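Local atomic coordinates of peptidoglycan glycosyltransferase (Eggerthella lenta, PDB entry 4MNR), a protein that belongs to the penicillin-binding proteins and carries a core domain related to that of the beta-lactamases. Residues A[185-190]-A[259-264]; A[195-200]-A[365-370]; A[279-284]-A[315-320]. All blocks are in the same frame, centred on the assembly; numbering follows the deposited sequence.

Interaction 1: residues A[185-190]-A[259-264]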
loop_
_atom_site.group_PDB
_atom_site.type_symbol
_atom_site.label_atom_id
_atom_site.label_comp_id
_atom_site.label_asym_id
_atom_site.label_seq_id
_atom_site.Cartn_x
_atom_site.Cartn_y
_atom_site.Cartn_z
ATOM N N SER A 185 -8.796 7.352 -6.889
ATOM C CA SER A 185 -9.392 8.229 -5.898
ATOM C C SER A 185 -8.897 8.017 -4.451
ATOM O O SER A 185 -9.191 8.822 -3.574
ATOM C CB SER A 185 -10.924 8.173 -6.010
ATOM O OG SER A 185 -11.358 6.837 -6.217
ATOM N N THR A 186 -8.115 6.963 -4.206
ATOM C CA THR A 186 -7.468 6.795 -2.908
ATOM C C THR A 186 -6.499 7.946 -2.607
ATOM O O THR A 186 -6.307 8.356 -1.464
ATOM C CB THR A 186 -6.703 5.461 -2.833
ATOM O OG1 THR A 186 -6.778 4.803 -4.102
ATOM C CG2 THR A 186 -7.371 4.574 -1.828
ATOM N N PHE A 187 -5.899 8.482 -3.662
ATOM C CA PHE A 187 -4.959 9.592 -3.549
ATOM C C PHE A 187 -5.636 10.879 -3.072
ATOM O O PHE A 187 -4.965 11.826 -2.659
ATOM C CB PHE A 187 -4.294 9.821 -4.919
ATOM C CG PHE A 187 -3.231 10.880 -4.930
ATOM C CD1 PHE A 187 -1.935 10.609 -4.496
ATOM C CD2 PHE A 187 -3.508 12.132 -5.440
ATOM C CE1 PHE A 187 -0.952 11.586 -4.523
ATOM C CE2 PHE A 187 -2.529 13.127 -5.466
ATOM C CZ PHE A 187 -1.246 12.846 -5.008
ATOM N N LYS A 188 -6.965 10.929 -3.147
ATOM C CA LYS A 188 -7.671 12.108 -2.653
ATOM C C LYS A 188 -7.375 12.356 -1.167
ATOM O O LYS A 188 -7.520 13.479 -0.688
ATOM C CB LYS A 188 -9.180 12.003 -2.920
ATOM C CG LYS A 188 -9.527 12.100 -4.399
ATOM C CD LYS A 188 -10.998 11.838 -4.672
ATOM C CE LYS A 188 -11.253 11.862 -6.196
ATOM N NZ LYS A 188 -12.586 11.324 -6.508
ATOM N N ILE A 189 -6.931 11.330 -0.450
ATOM C CA ILE A 189 -6.485 11.542 0.931
ATOM C C ILE A 189 -5.354 12.582 0.945
ATOM O O ILE A 189 -5.344 13.506 1.765
ATOM C CB ILE A 189 -5.956 10.245 1.565
ATOM C CG1 ILE A 189 -7.072 9.201 1.703
ATOM C CG2 ILE A 189 -5.326 10.549 2.922
ATOM C CD1 ILE A 189 -6.563 7.849 2.160
ATOM N N VAL A 190 -4.411 12.446 0.013
ATOM C CA VAL A 190 -3.292 13.393 -0.101
ATOM C C VAL A 190 -3.747 14.793 -0.520
ATOM O O VAL A 190 -3.358 15.786 0.098
ATOM C CB VAL A 190 -2.202 12.894 -1.082
ATOM C CG1 VAL A 190 -1.081 13.931 -1.229
ATOM C CG2 VAL A 190 -1.633 11.577 -0.598
ATOM N N ALA A 259 4.231 19.510 -3.759
ATOM C CA ALA A 259 4.830 19.576 -2.423
ATOM C C ALA A 259 4.047 18.722 -1.432
ATOM O O ALA A 259 4.626 18.062 -0.566
ATOM C CB ALA A 259 4.895 21.010 -1.939
ATOM N N GLY A 260 2.726 18.735 -1.556
ATOM C CA GLY A 260 1.895 17.946 -0.667
ATOM C C GLY A 260 2.125 16.456 -0.843
ATOM O O GLY A 260 2.214 15.703 0.140
ATOM N N ALA A 261 2.211 16.019 -2.097
ATOM C CA ALA A 261 2.455 14.615 -2.377
ATOM C C ALA A 261 3.840 14.228 -1.859
ATOM O O ALA A 261 4.028 13.133 -1.310
ATOM C CB ALA A 261 2.354 14.350 -3.872
ATOM N N GLU A 262 4.812 15.115 -2.043
ATOM C CA GLU A 262 6.164 14.812 -1.595
ATOM C C GLU A 262 6.230 14.679 -0.069
ATOM O O GLU A 262 7.030 13.899 0.464
ATOM C CB GLU A 262 7.172 15.820 -2.155
ATOM C CG GLU A 262 7.413 15.582 -3.655
ATOM C CD GLU A 262 8.363 16.566 -4.301
ATOM O OE1 GLU A 262 8.704 17.581 -3.655
ATOM O OE2 GLU A 262 8.760 16.313 -5.468
ATOM N N SER A 263 5.380 15.425 0.631
ATOM C CA SER A 263 5.325 15.332 2.091
ATOM C C SER A 263 4.877 13.950 2.570
ATOM O O SER A 263 5.179 13.554 3.700
ATOM C CB SER A 263 4.409 16.416 2.674
ATOM O OG SER A 263 4.894 17.716 2.373
ATOM N N PHE A 264 4.158 13.225 1.713
ATOM C CA PHE A 264 3.680 11.887 2.033
ATOM C C PHE A 264 4.601 10.822 1.469
ATOM O O PHE A 264 4.324 9.634 1.598
ATOM C CB PHE A 264 2.279 11.652 1.459
ATOM C CG PHE A 264 1.167 12.220 2.295
ATOM C CD1 PHE A 264 0.484 11.409 3.196
ATOM C CD2 PHE A 264 0.771 13.534 2.147
ATOM C CE1 PHE A 264 -0.561 11.907 3.949
ATOM C CE2 PHE A 264 -0.275 14.045 2.898
ATOM C CZ PHE A 264 -0.938 13.238 3.810
#
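Val190 packs on the last turn of helix 242-263, at Gly260 and Ala261, and on the ring of Phe264, and its two methyls do different work. CG2 sits over one face of the Phe264 ring, 4.2 Å from the ring centroid and only 16° off the normal, which makes this a CH-pi contact. The second methyl, Val190 CG1, is anti to the backbone N (chi1 177°) and is thereby carried to the helix itself, reaching Ala261 CA at 3.8 Å. The same methyl also touches the rim of the ring, with Val190 CG1 to Phe264 CD2 at 3.9 Å. One branched side chain therefore meets both the helix end and the aromatic residue that follows it. The side chains of Val190 and Phe264 slide past each other in opposite directions, and Gly260 O lies at the edge of the Phe264 ring, in its plane.

Phe187 approaches differently. Its ring presents an edge to the helix, the tip CZ lying 4.1 Å from Ala261 CB with that methyl near the ring plane, while Val190 CB lies over the rim of one face. Phe266 packs edge-to-face with the same ring. The side chains that meet are apolar, and all five touching residues are buried.

Segment 185-190 contains Ser185 and Lys188, spaced as in the Ser-x-x-Lys signature of penicillin-binding proteins. Lys188 NZ is hydrogen-bonded to Ser240 and Asn242, whose spacing is consistent with the Ser-x-Asn motif. The contact packs the 3-10 turn and helix start that carry the first signature against the end of helix 242-263, within the beta-lactamase-like fold.

Interaction 2: residues A[195-200]-A[365-370]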
loop_
_atom_site.group_PDB
_atom_site.type_symbol
_atom_site.label_atom_id
_atom_site.label_comp_id
_atom_site.label_asym_id
_atom_site.label_seq_id
_atom_site.Cartn_x
_atom_site.Cartn_y
_atom_site.Cartn_z
ATOM N N ALA A 195 -4.871 20.344 1.017
ATOM C CA ALA A 195 -5.750 21.506 0.938
ATOM C C ALA A 195 -6.069 22.050 2.327
ATOM O O ALA A 195 -6.119 23.259 2.526
ATOM C CB ALA A 195 -7.033 21.165 0.188
ATOM N N LEU A 196 -6.283 21.158 3.292
ATOM C CA LEU A 196 -6.564 21.605 4.649
ATOM C C LEU A 196 -5.320 22.193 5.319
ATOM O O LEU A 196 -5.397 23.219 5.995
ATOM C CB LEU A 196 -7.135 20.453 5.488
ATOM C CG LEU A 196 -8.438 19.829 4.979
ATOM C CD1 LEU A 196 -8.917 18.751 5.949
ATOM C CD2 LEU A 196 -9.516 20.888 4.765
ATOM N N GLU A 197 -4.179 21.536 5.145
ATOM C CA GLU A 197 -2.921 21.996 5.743
ATOM C C GLU A 197 -2.535 23.395 5.249
ATOM O O GLU A 197 -2.069 24.240 6.028
ATOM C CB GLU A 197 -1.798 20.982 5.459
ATOM C CG GLU A 197 -0.414 21.360 6.015
ATOM C CD GLU A 197 -0.142 20.827 7.424
ATOM O OE1 GLU A 197 -1.015 20.157 8.006
ATOM O OE2 GLU A 197 0.963 21.078 7.956
ATOM N N ASP A 198 -2.755 23.641 3.960
ATOM C CA ASP A 198 -2.340 24.892 3.326
ATOM C C ASP A 198 -3.464 25.921 3.292
ATOM O O ASP A 198 -3.299 27.014 2.738
ATOM C CB ASP A 198 -1.846 24.632 1.901
ATOM C CG ASP A 198 -0.551 23.834 1.862
ATOM O OD1 ASP A 198 0.192 23.838 2.869
ATOM O OD2 ASP A 198 -0.275 23.206 0.815
ATOM N N ASP A 199 -4.602 25.563 3.883
ATOM C CA ASP A 199 -5.762 26.453 3.971
ATOM C C ASP A 199 -6.274 26.893 2.600
ATOM O O ASP A 199 -6.745 28.017 2.436
ATOM C CB ASP A 199 -5.450 27.681 4.835
ATOM C CG ASP A 199 -6.684 28.245 5.511
ATOM O OD1 ASP A 199 -7.565 27.448 5.898
ATOM O OD2 ASP A 199 -6.772 29.484 5.657
ATOM N N VAL A 200 -6.190 25.996 1.625
ATOM C CA VAL A 200 -6.739 26.272 0.301
ATOM C C VAL A 200 -8.267 26.203 0.326
ATOM O O VAL A 200 -8.949 26.999 -0.322
ATOM C CB VAL A 200 -6.187 25.290 -0.745
ATOM C CG1 VAL A 200 -6.885 25.487 -2.092
ATOM C CG2 VAL A 200 -4.676 25.469 -0.880
ATOM N N ALA A 365 4.060 14.128 7.527
ATOM C CA ALA A 365 3.321 14.504 6.318
ATOM C C ALA A 365 2.495 15.773 6.506
ATOM O O ALA A 365 2.590 16.704 5.710
ATOM C CB ALA A 365 2.425 13.352 5.827
ATOM N N VAL A 366 1.680 15.793 7.557
ATOM C CA VAL A 366 0.834 16.943 7.879
ATOM C C VAL A 366 0.792 17.096 9.398
ATOM O O VAL A 366 1.295 16.238 10.119
ATOM C CB VAL A 366 -0.622 16.770 7.369
ATOM C CG1 VAL A 366 -0.692 16.824 5.838
ATOM C CG2 VAL A 366 -1.231 15.479 7.902
ATOM N N SER A 367 0.199 18.184 9.878
ATOM C CA SER A 367 0.075 18.397 11.324
ATOM C C SER A 367 -0.921 17.432 11.961
ATOM O O SER A 367 -1.772 16.851 11.282
ATOM C CB SER A 367 -0.373 19.826 11.630
ATOM O OG SER A 367 -1.729 20.006 11.261
ATOM N N LYS A 368 -0.807 17.272 13.277
ATOM C CA LYS A 368 -1.755 16.454 14.014
ATOM C C LYS A 368 -3.189 16.957 13.818
ATOM O O LYS A 368 -4.114 16.161 13.620
ATOM C CB LYS A 368 -1.403 16.406 15.506
ATOM C CG LYS A 368 -2.394 15.595 16.318
ATOM C CD LYS A 368 -1.958 15.473 17.787
ATOM C CE LYS A 368 -2.870 14.525 18.559
ATOM N NZ LYS A 368 -4.309 14.889 18.434
ATOM N N THR A 369 -3.370 18.275 13.842
ATOM C CA THR A 369 -4.695 18.845 13.613
ATOM C C THR A 369 -5.231 18.476 12.232
ATOM O O THR A 369 -6.397 18.088 12.084
ATOM C CB THR A 369 -4.685 20.374 13.781
ATOM O OG1 THR A 369 -4.328 20.697 15.130
ATOM C CG2 THR A 369 -6.059 20.970 13.482
ATOM N N THR A 370 -4.379 18.590 11.217
ATOM C CA THR A 370 -4.812 18.259 9.865
ATOM C C THR A 370 -5.174 16.782 9.739
ATOM O O THR A 370 -6.216 16.433 9.172
ATOM C CB THR A 370 -3.723 18.594 8.846
ATOM O OG1 THR A 370 -3.531 20.012 8.823
ATOM C CG2 THR A 370 -4.129 18.110 7.463
#
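Glu197 meets Thr370 and Ser367 through a single carboxylate oxygen, and hydrogen bonding is the main interaction here. Thr370 OG1 donates to Glu197 OE1 at 2.6 Å, arriving on the anti side. Ser367 N donates to the same Glu197 OE1 at 3.0 Å, with an almost straight N-H...O angle of 176°, from the syn side. Both donors stand somewhat out of the carboxylate plane, on opposite faces, so two firm bonds grip OE1 and restrict its rotation. Ser367 OG lies 3.3 Å from Glu197 OE1, at best a weak and unsettled bond. The glutamate reaches this position by bending at chi2 (91°), and its side chain crosses that of Thr370 at about a right angle.

Capping forms the second group. Ser367 is the N-cap of helix 368-384: its OG accepts from Thr370 N at 3.0 Å, with an N-H...O angle of 161°. Since Glu197 binds Ser367 N and Thr370 OG1, its carboxylate lies at the start of that helix, where the helix dipole would probably favour the ionised form. Helix 188-197 ends nearby in a Schellman motif, with Asp199 at positive phi and Val200 N bonded to Ala195 O at 2.9 Å.

Van der Waals contact is slight: Leu196 CB lies 4.3 Å from Thr370 CG2, and Val366 CB lies 3.5 Å from Glu197 OE1.

Around this junction, Leu196 also packs on Arg373 and Val374 of helix 368-384, Val366 rests on Phe264, and Ala195 and Val200 touch Met252 of helix 242-263. The C-terminal end of helix 188-197 is thus set between helix 242-263 and the N terminus of helix 368-384.

Interaction 3: residues A[279-284]-A[315-320]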
loop_
_atom_site.group_PDB
_atom_site.type_symbol
_atom_site.label_atom_id
_atom_site.label_comp_id
_atom_site.label_asym_id
_atom_site.label_seq_id
_atom_site.Cartn_x
_atom_site.Cartn_y
_atom_site.Cartn_z
ATOM N N SER A 279 7.766 5.912 -5.496
ATOM C CA SER A 279 6.461 6.395 -5.960
ATOM C C SER A 279 6.678 7.751 -6.615
ATOM O O SER A 279 7.573 8.498 -6.220
ATOM C CB SER A 279 5.465 6.486 -4.799
ATOM O OG SER A 279 5.161 5.193 -4.301
ATOM N N LEU A 280 5.885 8.057 -7.641
ATOM C CA LEU A 280 6.220 9.159 -8.541
ATOM C C LEU A 280 5.140 10.225 -8.652
ATOM O O LEU A 280 3.945 9.924 -8.639
ATOM C CB LEU A 280 6.505 8.614 -9.945
ATOM C CG LEU A 280 7.576 7.528 -10.024
ATOM C CD1 LEU A 280 7.673 6.956 -11.428
ATOM C CD2 LEU A 280 8.879 8.132 -9.599
HETATM N N MSE A 281 5.590 11.477 -8.757
HETATM C CA MSE A 281 4.733 12.626 -9.071
HETATM C C MSE A 281 5.409 13.447 -10.152
HETATM O O MSE A 281 6.634 13.537 -10.195
HETATM C CB MSE A 281 4.528 13.524 -7.843
HETATM C CG MSE A 281 3.391 13.127 -6.952
HETATM SE SE MSE A 281 1.609 13.307 -7.731
HETATM C CE MSE A 281 1.243 15.212 -7.634
ATOM N N PRO A 282 4.618 14.073 -11.029
ATOM C CA PRO A 282 5.254 14.945 -12.020
ATOM C C PRO A 282 5.893 16.150 -11.345
ATOM O O PRO A 282 5.563 16.460 -10.196
ATOM C CB PRO A 282 4.078 15.422 -12.880
ATOM C CG PRO A 282 2.999 14.434 -12.653
ATOM C CD PRO A 282 3.171 13.937 -11.241
ATOM N N SER A 283 6.787 16.827 -12.056
ATOM C CA SER A 283 7.361 18.062 -11.548
ATOM C C SER A 283 6.279 19.133 -11.537
ATOM O O SER A 283 5.318 19.065 -12.308
ATOM C CB SER A 283 8.536 18.510 -12.425
ATOM O OG SER A 283 8.097 18.918 -13.711
ATOM N N ALA A 284 6.427 20.122 -10.661
ATOM C CA ALA A 284 5.500 21.246 -10.652
ATOM C C ALA A 284 5.551 21.965 -11.994
ATOM O O ALA A 284 4.532 22.455 -12.477
ATOM C CB ALA A 284 5.824 22.202 -9.516
ATOM N N ALA A 315 4.788 10.633 -15.252
ATOM C CA ALA A 315 3.373 10.819 -14.973
ATOM C C ALA A 315 3.141 10.461 -13.514
ATOM O O ALA A 315 3.886 9.673 -12.931
ATOM C CB ALA A 315 2.530 9.920 -15.878
ATOM N N GLY A 316 2.107 11.020 -12.913
ATOM C CA GLY A 316 1.804 10.632 -11.551
ATOM C C GLY A 316 0.456 11.166 -11.156
ATOM O O GLY A 316 -0.113 11.981 -11.879
ATOM N N PRO A 317 -0.041 10.744 -9.995
ATOM C CA PRO A 317 0.685 9.859 -9.069
ATOM C C PRO A 317 0.747 8.391 -9.488
ATOM O O PRO A 317 -0.201 7.859 -10.071
ATOM C CB PRO A 317 -0.130 9.969 -7.787
ATOM C CG PRO A 317 -1.535 10.288 -8.267
ATOM C CD PRO A 317 -1.336 11.190 -9.441
ATOM N N GLN A 318 1.881 7.759 -9.201
ATOM C CA GLN A 318 2.001 6.307 -9.306
ATOM C C GLN A 318 2.578 5.867 -7.977
ATOM O O GLN A 318 3.569 6.429 -7.508
ATOM C CB GLN A 318 2.966 5.910 -10.410
ATOM C CG GLN A 318 2.600 6.464 -11.768
ATOM C CD GLN A 318 3.569 6.015 -12.836
ATOM O OE1 GLN A 318 4.226 6.832 -13.484
ATOM N NE2 GLN A 318 3.666 4.710 -13.027
ATOM N N ALA A 319 1.977 4.855 -7.373
ATOM C CA ALA A 319 2.378 4.504 -6.024
ATOM C C ALA A 319 2.445 3.005 -5.846
ATOM O O ALA A 319 1.716 2.260 -6.508
ATOM C CB ALA A 319 1.391 5.084 -5.020
ATOM N N THR A 320 3.281 2.571 -4.909
ATOM C CA THR A 320 3.206 1.180 -4.468
ATOM C C THR A 320 2.078 1.010 -3.467
ATOM O O THR A 320 1.602 1.981 -2.897
ATOM C CB THR A 320 4.518 0.741 -3.812
ATOM O OG1 THR A 320 4.819 1.598 -2.706
ATOM C CG2 THR A 320 5.645 0.800 -4.804
HETATM O O HOH W 1 7.014 3.519 -3.234
#
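A single antiparallel beta bridge joins two loops here, one leading to helix 284-289 and the other to helix 321-332. Leu280 and Gln318 form the hydrogen-bonded pair. Leu280 N donates to Gln318 O at 2.8 Å with an N-H...O angle of 162°, and Gln318 N returns to Leu280 O at 3.0 Å; both donors lie in the plane of the carbonyl they meet. The touching parts run 166° apart, consistent with the antiparallel assignment. Leu280 O also receives a CA-H...O contact from Pro317 CA at 3.3 Å.

Beyond the bridge, Ser279 turns its hydroxyl anti to the carbonyl carbon (chi1 -67°), which brings OG within a hydrogen bond of Thr320 N at 3.3 Å. A water sits 2.7 Å from Ser279 OG and 3.0 Å from Thr320 OG1, linking the two hydroxyls, while Thr320 OG1 also caps Glu323 N.

At the other end the packing is apolar. The selenomethionine Met281, bent at chi2 and chi3, lies beside Pro317 and points the same way, its SE 3.8 Å from Pro317 CB; the Gly316-Pro317 peptide is cis where the two side chains meet. Pro282 meets the backbone of Gly316 alongside, its CD 3.5 Å from Gly316 N. Pro317 also touches Pro183 and Ala297, and Met281 packs on Leu257.

The arrangement is an isolated antiparallel beta bridge between loops, with the N-caps Ser283 and Thr320 at its opposite ends, within the penicillin-binding protein transpeptidase domain.

Overall arrangement
From the N terminus, 185-190 comes first and interaction 1 closes a loop to 259-264, the end of helix 242-263. Segment 195-200 lies inside that loop and pairs with 365-370, so interactions 1 and 2 cross, both using helix 188-197. Interaction 3 opens after interaction 1 has closed and is nested within the loop closed by interaction 2. Interaction 1 touches both others: Phe264 CD1 packs 3.8 Å from Ala365 CB, and Phe187 CE1 lies 3.7 Å from Pro317 CB. Interactions 2 and 3 stay apart, about 12 Å between nearest atoms. Together they tie helices 188-197, 242-263 and 368-384 to the bridged loops.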